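Local coordinates for periplasmic binding protein component of an ABC type zinc uptake transporter (Synechocystis sp., PDB 1PQ4), which binds zinc and probably hands it in the periplasm to the membrane part of an ABC-type zinc uptake transporter, at residues 82-87 against 145-150; 136-141 against 271-276; 198-203 against 209-214. All coordinates share one frame; numbering follows the deposited sequence.

From the N terminus, the loop after strand 78-81 of the first sheet packs in contact 1 on helix 138-155, which follows later. That closes an excursion including the unmodelled, histidine-rich residues 94-127. Contact 2 starts before contact 1 is finished: 136-141, at the front of the same helix, pairs with 271-276 at the start of the C-terminal helix, so the two cross. Contact 3, a short local closure of 198-203 on 209-214, lies wholly within the span that contact 2 bridges. Contacts 2 and 3 touch directly, L136 packing on S199 and W200 near the zinc. The three tie the first sheet to helix 138-155, that helix to helix 273-288, and the zinc-side segment 198-203 to strand 210-213.

Contact 1 of 3, residues 82-87 against 145-150; sequences SAQGIT and ATTIAK
Q84 and T147 meet head on where a type II beta turn, A83 to I86, lies over helix 138-155. G85 holds the turn position with positive phi (87°), which suits glycine. The turn comes one residue after strand 78-81, an edge strand of the N-terminal parallel sheet, so the contact ties the end of that sheet to helix 138-155.

The van der Waals packing has two parts. At S82, CB lies against the side of I148, 4.0 Å from its CG1, while I148 also packs on L16 and I19 of helix 10-20. At the turn, the side chain of Q84 presses on T147, and its flat amide carbon CD lies against the methyl, 3.3 Å from T147 CG2.

The hydroxyls of T147 and S82 bond outside the two segments. T147 OG1 bonds back to the carbonyl of R143 one helical turn earlier, and the hydroxyl of S82 bonds to the carbonyl of L57 on the adjacent strand.

Q84 has its CG tucked between the backbone N and the carbonyl carbon (chi1 61°), which sets that methylene against both branches of T147: Q84 CG is 3.2 Å from T147 OG1 and equally 3.2 Å from T147 CG2, a tight fit.

Contact 2 of 3, residues 136-141 against 271-276; sequences LSPTLV and ADWSSN
The start of helix 138-155, with L136 just before it, meets the first turn of helix 273-288 in a buried hydrophobic contact built round one indole, that of W273, which reaches across to L136, P138 and V141. With CG anti to the backbone N (chi1 -176°), the ring stretches well away from its own helix, and the gap between the backbones remains wide: the CA atoms of L136 and W273 are 8.5 Å apart.

The six-membered ring does most of the touching. V141 points at it from the opposite direction, its CG2 methyl 3.8 Å from W273 CZ2. P138 sits at the ring's edge, near its plane, with its CA 4.1 Å from W273 CH2 and its CG a little farther off. On the pyrrole side, L136, whose side chain is about 7 Å from the bound zinc, brings CD2 within 4.2 Å of W273 NE1. That nitrogen is buried but satisfied, since it bonds to the carbonyl of W135, just ahead of L136; this bond helps fix the ring's rotation.

Around the pair, F15 of helix 10-20 meets the indole edge to face and also touches V141, L174 and L177 of helix 160-185 pack on W273, and D206 of helix 201-206 lies against P138.

Contact 3 of 3, residues 198-203 against 209-214; sequences PSWAYF and LVQIPI
Q211 reaches out from strand 210-213 and sets its amide into the bend formed by P198, S199, W200 and A201, just where helix 201-206 begins. Its chain has CG roughly anti to the backbone N (chi1 159°) and runs extended beyond it, which carries the amide across to the other backbone.

The Q211 and W200 side chains cross at about a right angle, with amide and indole planes 73° apart, and the modelled NE2 lies at the ring's edge, near its plane. Next to the amide are the backbone nitrogens of three successive residues, the modelled NE2 of Q211 being 2.9 Å from W200 N. The amide is probably turned over in the model; turned back, it may accept hydrogen bonds from this run of N-H groups at the helix start. An alanine at this position lacks the amide, and its loss would probably leave the N-H of W200 without this polar neighbour and open a gap between P198 and the indole.

Apolar pairs lie at both ends. P198 and P213 cross at about a right angle, CB to CB at 3.7 Å. F203 meets L209 at a slant, its ring atom CE2 3.9 Å from L209 CD1.

W200 NE1 hydrogen-bonds to E244 outside the segments; within 198-203, S199 OG lies 3.2 Å above one face of the W200 indole, offset toward the rim. P198 follows directly on the zinc ligand H197, and the side chain of S199 is about 4 Å from the metal.

The contact joins the helix and second strand of a beta-alpha-beta unit, strand 192-195, helix 201-206 and the parallel strand 210-213. Q211 and L209 also pack on strand 192-195, while helix 273-288 packs on W200 and F203 through L277.

Contact 1 of 3, residues 82-87 against 145-150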
loop_
_atom_site.group_PDB
_atom_site.type_symbol
_atom_site.label_atom_id
_atom_site.label_comp_id
_atom_site.label_asym_id
_atom_site.label_seq_id
_atom_site.Cartn_x
_atom_site.Cartn_y
_atom_site.Cartn_z
ATOM N N SER A 82 12.492 2.668 3.468
ATOM C CA SER A 82 11.491 3.031 4.469
ATOM C C SER A 82 11.004 1.916 5.352
ATOM O O SER A 82 10.338 2.176 6.352
ATOM C CB SER A 82 10.308 3.775 3.817
ATOM O OG SER A 82 9.464 2.869 3.189
ATOM N N ALA A 83 11.364 0.672 5.032
ATOM C CA ALA A 83 10.939 -0.447 5.843
ATOM C C ALA A 83 11.908 -0.743 7.010
ATOM O O ALA A 83 11.695 -1.714 7.754
ATOM C CB ALA A 83 10.802 -1.699 4.989
ATOM N N GLN A 84 12.931 0.084 7.196
ATOM C CA GLN A 84 13.882 -0.230 8.286
ATOM C C GLN A 84 13.247 -0.449 9.651
ATOM O O GLN A 84 12.415 0.338 10.118
ATOM C CB GLN A 84 15.012 0.816 8.394
ATOM C CG GLN A 84 14.649 2.235 8.692
ATOM C CD GLN A 84 15.890 3.131 8.972
ATOM O OE1 GLN A 84 16.915 3.048 8.268
ATOM N NE2 GLN A 84 15.782 4.002 9.999
ATOM N N GLY A 85 13.608 -1.578 10.264
ATOM C CA GLY A 85 13.149 -1.869 11.603
ATOM C C GLY A 85 11.814 -2.553 11.671
ATOM O O GLY A 85 11.392 -2.966 12.735
ATOM N N ILE A 86 11.141 -2.735 10.534
ATOM C CA ILE A 86 9.818 -3.347 10.568
ATOM C C ILE A 86 9.843 -4.862 10.421
ATOM O O ILE A 86 10.480 -5.392 9.503
ATOM C CB ILE A 86 8.926 -2.731 9.411
ATOM C CG1 ILE A 86 8.635 -1.258 9.734
ATOM C CG2 ILE A 86 7.679 -3.566 9.199
ATOM C CD1 ILE A 86 9.747 -0.313 9.365
ATOM N N THR A 87 9.124 -5.570 11.297
ATOM C CA THR A 87 9.080 -7.033 11.207
ATOM C C THR A 87 7.943 -7.357 10.213
ATOM O O THR A 87 6.779 -7.044 10.478
ATOM C CB THR A 87 8.751 -7.687 12.576
ATOM O OG1 THR A 87 9.770 -7.345 13.546
ATOM C CG2 THR A 87 8.676 -9.176 12.415
ATOM N N ALA A 145 7.324 6.828 8.139
ATOM C CA ALA A 145 7.438 8.268 8.172
ATOM C C ALA A 145 8.649 8.740 8.985
ATOM O O ALA A 145 9.316 9.701 8.594
ATOM C CB ALA A 145 6.131 8.911 8.788
ATOM N N THR A 146 8.850 8.113 10.141
ATOM C CA THR A 146 9.991 8.488 11.002
ATOM C C THR A 146 11.327 8.282 10.256
ATOM O O THR A 146 12.172 9.153 10.231
ATOM C CB THR A 146 9.933 7.680 12.282
ATOM O OG1 THR A 146 8.706 7.996 12.931
ATOM C CG2 THR A 146 11.119 8.005 13.223
ATOM N N THR A 147 11.463 7.143 9.586
ATOM C CA THR A 147 12.670 6.803 8.839
ATOM C C THR A 147 12.840 7.814 7.738
ATOM O O THR A 147 13.925 8.355 7.530
ATOM C CB THR A 147 12.555 5.365 8.257
ATOM O OG1 THR A 147 12.474 4.421 9.337
ATOM C CG2 THR A 147 13.770 5.024 7.349
ATOM N N ILE A 148 11.764 8.105 7.009
ATOM C CA ILE A 148 11.912 9.071 5.931
ATOM C C ILE A 148 12.339 10.469 6.403
ATOM O O ILE A 148 13.246 11.098 5.814
ATOM C CB ILE A 148 10.586 9.149 5.110
ATOM C CG1 ILE A 148 10.292 7.766 4.469
ATOM C CG2 ILE A 148 10.694 10.256 4.073
ATOM C CD1 ILE A 148 8.895 7.619 3.874
ATOM N N ALA A 149 11.686 10.976 7.451
ATOM C CA ALA A 149 12.002 12.320 7.938
ATOM C C ALA A 149 13.465 12.365 8.408
ATOM O O ALA A 149 14.186 13.307 8.113
ATOM C CB ALA A 149 11.062 12.701 9.107
ATOM N N LYS A 150 13.874 11.336 9.145
ATOM C CA LYS A 150 15.260 11.261 9.651
ATOM C C LYS A 150 16.217 11.293 8.455
ATOM O O LYS A 150 17.206 12.029 8.467
ATOM C CB LYS A 150 15.447 9.959 10.470
ATOM C CG LYS A 150 16.913 9.612 10.789
ATOM C CD LYS A 150 17.093 8.157 11.247
ATOM C CE LYS A 150 18.579 7.744 11.233
ATOM N NZ LYS A 150 19.269 7.971 9.902
#

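Contact 2 of 3, residues 136-141 against 271-276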
loop_
_atom_site.group_PDB
_atom_site.type_symbol
_atom_site.label_atom_id
_atom_site.label_comp_id
_atom_site.label_asym_id
_atom_site.label_seq_id
_atom_site.Cartn_x
_atom_site.Cartn_y
_atom_site.Cartn_z
ATOM N N LEU A 136 -0.207 0.177 3.905
ATOM C CA LEU A 136 -1.640 0.248 4.179
ATOM C C LEU A 136 -1.953 0.066 5.654
ATOM O O LEU A 136 -3.098 -0.142 6.033
ATOM C CB LEU A 136 -2.393 -0.782 3.306
ATOM C CG LEU A 136 -2.280 -0.378 1.816
ATOM C CD1 LEU A 136 -2.661 -1.581 0.951
ATOM C CD2 LEU A 136 -3.140 0.837 1.485
ATOM N N SER A 137 -0.911 0.103 6.492
ATOM C CA SER A 137 -1.081 0.002 7.952
ATOM C C SER A 137 -0.708 1.352 8.566
ATOM O O SER A 137 0.478 1.742 8.529
ATOM C CB SER A 137 -0.133 -1.060 8.522
ATOM O OG SER A 137 -0.100 -0.966 9.940
ATOM N N PRO A 138 -1.680 2.103 9.138
ATOM C CA PRO A 138 -1.291 3.409 9.738
ATOM C C PRO A 138 -0.168 3.227 10.797
ATOM O O PRO A 138 0.703 4.075 10.941
ATOM C CB PRO A 138 -2.574 3.898 10.448
ATOM C CG PRO A 138 -3.690 3.318 9.552
ATOM C CD PRO A 138 -3.135 1.877 9.224
ATOM N N THR A 139 -0.228 2.121 11.512
ATOM C CA THR A 139 0.764 1.836 12.567
ATOM C C THR A 139 2.163 1.723 11.962
ATOM O O THR A 139 3.104 2.344 12.436
ATOM C CB THR A 139 0.321 0.546 13.304
ATOM O OG1 THR A 139 -0.848 0.882 14.053
ATOM C CG2 THR A 139 1.377 0.019 14.297
ATOM N N LEU A 140 2.282 0.957 10.888
ATOM C CA LEU A 140 3.576 0.792 10.244
ATOM C C LEU A 140 3.960 2.050 9.481
ATOM O O LEU A 140 5.141 2.342 9.304
ATOM C CB LEU A 140 3.529 -0.438 9.326
ATOM C CG LEU A 140 3.500 -1.793 10.005
ATOM C CD1 LEU A 140 2.294 -1.902 10.883
ATOM C CD2 LEU A 140 3.430 -2.899 8.902
ATOM N N VAL A 141 2.982 2.848 9.053
ATOM C CA VAL A 141 3.383 4.061 8.354
ATOM C C VAL A 141 4.044 5.042 9.308
ATOM O O VAL A 141 4.817 5.883 8.879
ATOM C CB VAL A 141 2.154 4.701 7.580
ATOM C CG1 VAL A 141 2.473 6.117 7.055
ATOM C CG2 VAL A 141 1.882 3.781 6.340
ATOM N N ALA A 271 -3.549 7.713 -4.140
ATOM C CA ALA A 271 -2.641 8.745 -3.661
ATOM C C ALA A 271 -3.275 9.521 -2.497
ATOM O O ALA A 271 -2.567 10.063 -1.668
ATOM C CB ALA A 271 -2.271 9.720 -4.796
ATOM N N ASP A 272 -4.609 9.558 -2.439
ATOM C CA ASP A 272 -5.353 10.321 -1.389
ATOM C C ASP A 272 -5.469 9.280 -0.314
ATOM O O ASP A 272 -6.547 8.821 0.041
ATOM C CB ASP A 272 -6.724 10.725 -2.000
ATOM C CG ASP A 272 -7.512 11.699 -1.130
ATOM O OD1 ASP A 272 -6.912 12.502 -0.393
ATOM O OD2 ASP A 272 -8.763 11.678 -1.205
ATOM N N TRP A 273 -4.295 8.920 0.229
ATOM C CA TRP A 273 -4.154 7.797 1.156
ATOM C C TRP A 273 -5.034 7.726 2.374
ATOM O O TRP A 273 -5.574 6.674 2.675
ATOM C CB TRP A 273 -2.643 7.658 1.577
ATOM C CG TRP A 273 -2.325 6.508 2.440
ATOM C CD1 TRP A 273 -2.026 5.220 2.057
ATOM C CD2 TRP A 273 -2.240 6.542 3.867
ATOM N NE1 TRP A 273 -1.755 4.439 3.210
ATOM C CE2 TRP A 273 -1.878 5.245 4.311
ATOM C CE3 TRP A 273 -2.426 7.556 4.818
ATOM C CZ2 TRP A 273 -1.703 4.943 5.653
ATOM C CZ3 TRP A 273 -2.242 7.237 6.174
ATOM C CH2 TRP A 273 -1.889 5.950 6.567
ATOM N N SER A 274 -5.148 8.834 3.093
ATOM C CA SER A 274 -5.941 8.815 4.317
ATOM C C SER A 274 -7.447 8.657 4.042
ATOM O O SER A 274 -8.131 7.825 4.640
ATOM C CB SER A 274 -5.648 10.100 5.122
ATOM O OG SER A 274 -6.302 10.001 6.364
ATOM N N SER A 275 -7.975 9.467 3.141
ATOM C CA SER A 275 -9.402 9.335 2.842
ATOM C C SER A 275 -9.679 8.004 2.167
ATOM O O SER A 275 -10.724 7.418 2.384
ATOM C CB SER A 275 -9.893 10.530 2.004
ATOM O OG SER A 275 -9.374 10.471 0.702
ATOM N N ASN A 276 -8.740 7.481 1.367
ATOM C CA ASN A 276 -8.967 6.144 0.762
ATOM C C ASN A 276 -9.069 5.067 1.830
ATOM O O ASN A 276 -9.950 4.199 1.775
ATOM C CB ASN A 276 -7.803 5.788 -0.176
ATOM C CG ASN A 276 -8.010 4.435 -0.886
ATOM O OD1 ASN A 276 -7.227 3.486 -0.723
ATOM N ND2 ASN A 276 -9.072 4.346 -1.656
#

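Contact 3 of 3, residues 198-203 against 209-214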
loop_
_atom_site.group_PDB
_atom_site.type_symbol
_atom_site.label_atom_id
_atom_site.label_comp_id
_atom_site.label_asym_id
_atom_site.label_seq_id
_atom_site.Cartn_x
_atom_site.Cartn_y
_atom_site.Cartn_z
ATOM N N PRO A 198 -4.217 -9.897 -2.540
ATOM C CA PRO A 198 -3.983 -9.725 -1.110
ATOM C C PRO A 198 -3.034 -8.613 -0.759
ATOM O O PRO A 198 -1.876 -8.828 -0.437
ATOM C CB PRO A 198 -3.491 -11.116 -0.668
ATOM C CG PRO A 198 -2.662 -11.554 -1.847
ATOM C CD PRO A 198 -3.466 -11.053 -3.072
ATOM N N SER A 199 -3.496 -7.395 -0.834
ATOM C CA SER A 199 -2.588 -6.346 -0.425
ATOM C C SER A 199 -2.948 -5.842 0.963
ATOM O O SER A 199 -2.360 -4.866 1.441
ATOM C CB SER A 199 -2.674 -5.203 -1.426
ATOM O OG SER A 199 -4.001 -4.926 -1.696
ATOM N N TRP A 200 -3.898 -6.498 1.628
ATOM C CA TRP A 200 -4.379 -5.954 2.900
ATOM C C TRP A 200 -4.021 -6.748 4.160
ATOM O O TRP A 200 -4.698 -6.598 5.186
ATOM C CB TRP A 200 -5.928 -5.782 2.839
ATOM C CG TRP A 200 -6.402 -5.035 1.611
ATOM C CD1 TRP A 200 -6.752 -5.570 0.390
ATOM C CD2 TRP A 200 -6.454 -3.619 1.459
ATOM N NE1 TRP A 200 -7.009 -4.559 -0.515
ATOM C CE2 TRP A 200 -6.829 -3.350 0.118
ATOM C CE3 TRP A 200 -6.217 -2.541 2.328
ATOM C CZ2 TRP A 200 -6.963 -2.053 -0.372
ATOM C CZ3 TRP A 200 -6.357 -1.245 1.840
ATOM C CH2 TRP A 200 -6.724 -1.012 0.494
ATOM N N ALA A 201 -2.968 -7.573 4.114
ATOM C CA ALA A 201 -2.653 -8.382 5.306
ATOM C C ALA A 201 -2.270 -7.523 6.533
ATOM O O ALA A 201 -2.629 -7.837 7.650
ATOM C CB ALA A 201 -1.502 -9.378 4.970
ATOM N N TYR A 202 -1.522 -6.439 6.339
ATOM C CA TYR A 202 -1.133 -5.631 7.498
ATOM C C TYR A 202 -2.330 -4.872 8.037
ATOM O O TYR A 202 -2.560 -4.783 9.237
ATOM C CB TYR A 202 -0.011 -4.666 7.094
ATOM C CG TYR A 202 1.264 -5.453 6.785
ATOM C CD1 TYR A 202 2.132 -5.858 7.842
ATOM C CD2 TYR A 202 1.606 -5.774 5.481
ATOM C CE1 TYR A 202 3.298 -6.549 7.595
ATOM C CE2 TYR A 202 2.819 -6.469 5.197
ATOM C CZ TYR A 202 3.658 -6.847 6.277
ATOM O OH TYR A 202 4.892 -7.439 6.016
ATOM N N PHE A 203 -3.106 -4.324 7.108
ATOM C CA PHE A 203 -4.316 -3.572 7.474
ATOM C C PHE A 203 -5.203 -4.527 8.250
ATOM O O PHE A 203 -5.738 -4.211 9.316
ATOM C CB PHE A 203 -4.999 -3.088 6.150
ATOM C CG PHE A 203 -6.335 -2.450 6.360
ATOM C CD1 PHE A 203 -6.429 -1.107 6.666
ATOM C CD2 PHE A 203 -7.501 -3.206 6.235
ATOM C CE1 PHE A 203 -7.699 -0.498 6.855
ATOM C CE2 PHE A 203 -8.758 -2.614 6.414
ATOM C CZ PHE A 203 -8.846 -1.263 6.728
ATOM N N LEU A 209 -9.122 -8.333 11.149
ATOM C CA LEU A 209 -9.974 -8.773 10.054
ATOM C C LEU A 209 -9.241 -9.960 9.482
ATOM O O LEU A 209 -8.063 -10.187 9.795
ATOM C CB LEU A 209 -10.086 -7.684 8.987
ATOM C CG LEU A 209 -10.686 -6.356 9.479
ATOM C CD1 LEU A 209 -10.730 -5.351 8.336
ATOM C CD2 LEU A 209 -12.093 -6.582 10.009
ATOM N N VAL A 210 -9.944 -10.726 8.655
ATOM C CA VAL A 210 -9.371 -11.885 8.006
ATOM C C VAL A 210 -9.526 -11.632 6.524
ATOM O O VAL A 210 -10.633 -11.529 6.019
ATOM C CB VAL A 210 -10.120 -13.175 8.394
ATOM C CG1 VAL A 210 -9.621 -14.328 7.548
ATOM C CG2 VAL A 210 -9.869 -13.495 9.904
ATOM N N GLN A 211 -8.415 -11.512 5.828
ATOM C CA GLN A 211 -8.476 -11.248 4.403
ATOM C C GLN A 211 -8.492 -12.593 3.711
ATOM O O GLN A 211 -7.649 -13.415 4.000
ATOM C CB GLN A 211 -7.219 -10.468 4.002
ATOM C CG GLN A 211 -6.879 -10.536 2.558
ATOM C CD GLN A 211 -5.526 -9.887 2.233
ATOM O OE1 GLN A 211 -4.449 -10.356 2.662
ATOM N NE2 GLN A 211 -5.579 -8.829 1.475
ATOM N N ILE A 212 -9.435 -12.822 2.805
ATOM C CA ILE A 212 -9.525 -14.092 2.072
ATOM C C ILE A 212 -9.222 -13.706 0.627
ATOM O O ILE A 212 -10.010 -13.027 -0.047
ATOM C CB ILE A 212 -10.959 -14.706 2.162
ATOM C CG1 ILE A 212 -11.282 -15.046 3.628
ATOM C CG2 ILE A 212 -11.044 -15.968 1.315
ATOM C CD1 ILE A 212 -12.754 -15.334 3.914
ATOM N N PRO A 213 -8.062 -14.107 0.136
ATOM C CA PRO A 213 -7.749 -13.728 -1.238
ATOM C C PRO A 213 -8.216 -14.698 -2.291
ATOM O O PRO A 213 -8.315 -15.901 -2.044
ATOM C CB PRO A 213 -6.219 -13.603 -1.217
ATOM C CG PRO A 213 -5.824 -14.686 -0.246
ATOM C CD PRO A 213 -6.850 -14.537 0.871
ATOM N N ILE A 214 -8.520 -14.158 -3.460
ATOM C CA ILE A 214 -8.945 -14.988 -4.587
ATOM C C ILE A 214 -7.693 -15.373 -5.418
ATOM O O ILE A 214 -7.551 -16.518 -5.842
ATOM C CB ILE A 214 -9.904 -14.206 -5.532
ATOM C CG1 ILE A 214 -11.204 -13.869 -4.821
ATOM C CG2 ILE A 214 -10.260 -15.073 -6.788
ATOM C CD1 ILE A 214 -12.048 -12.791 -5.496
#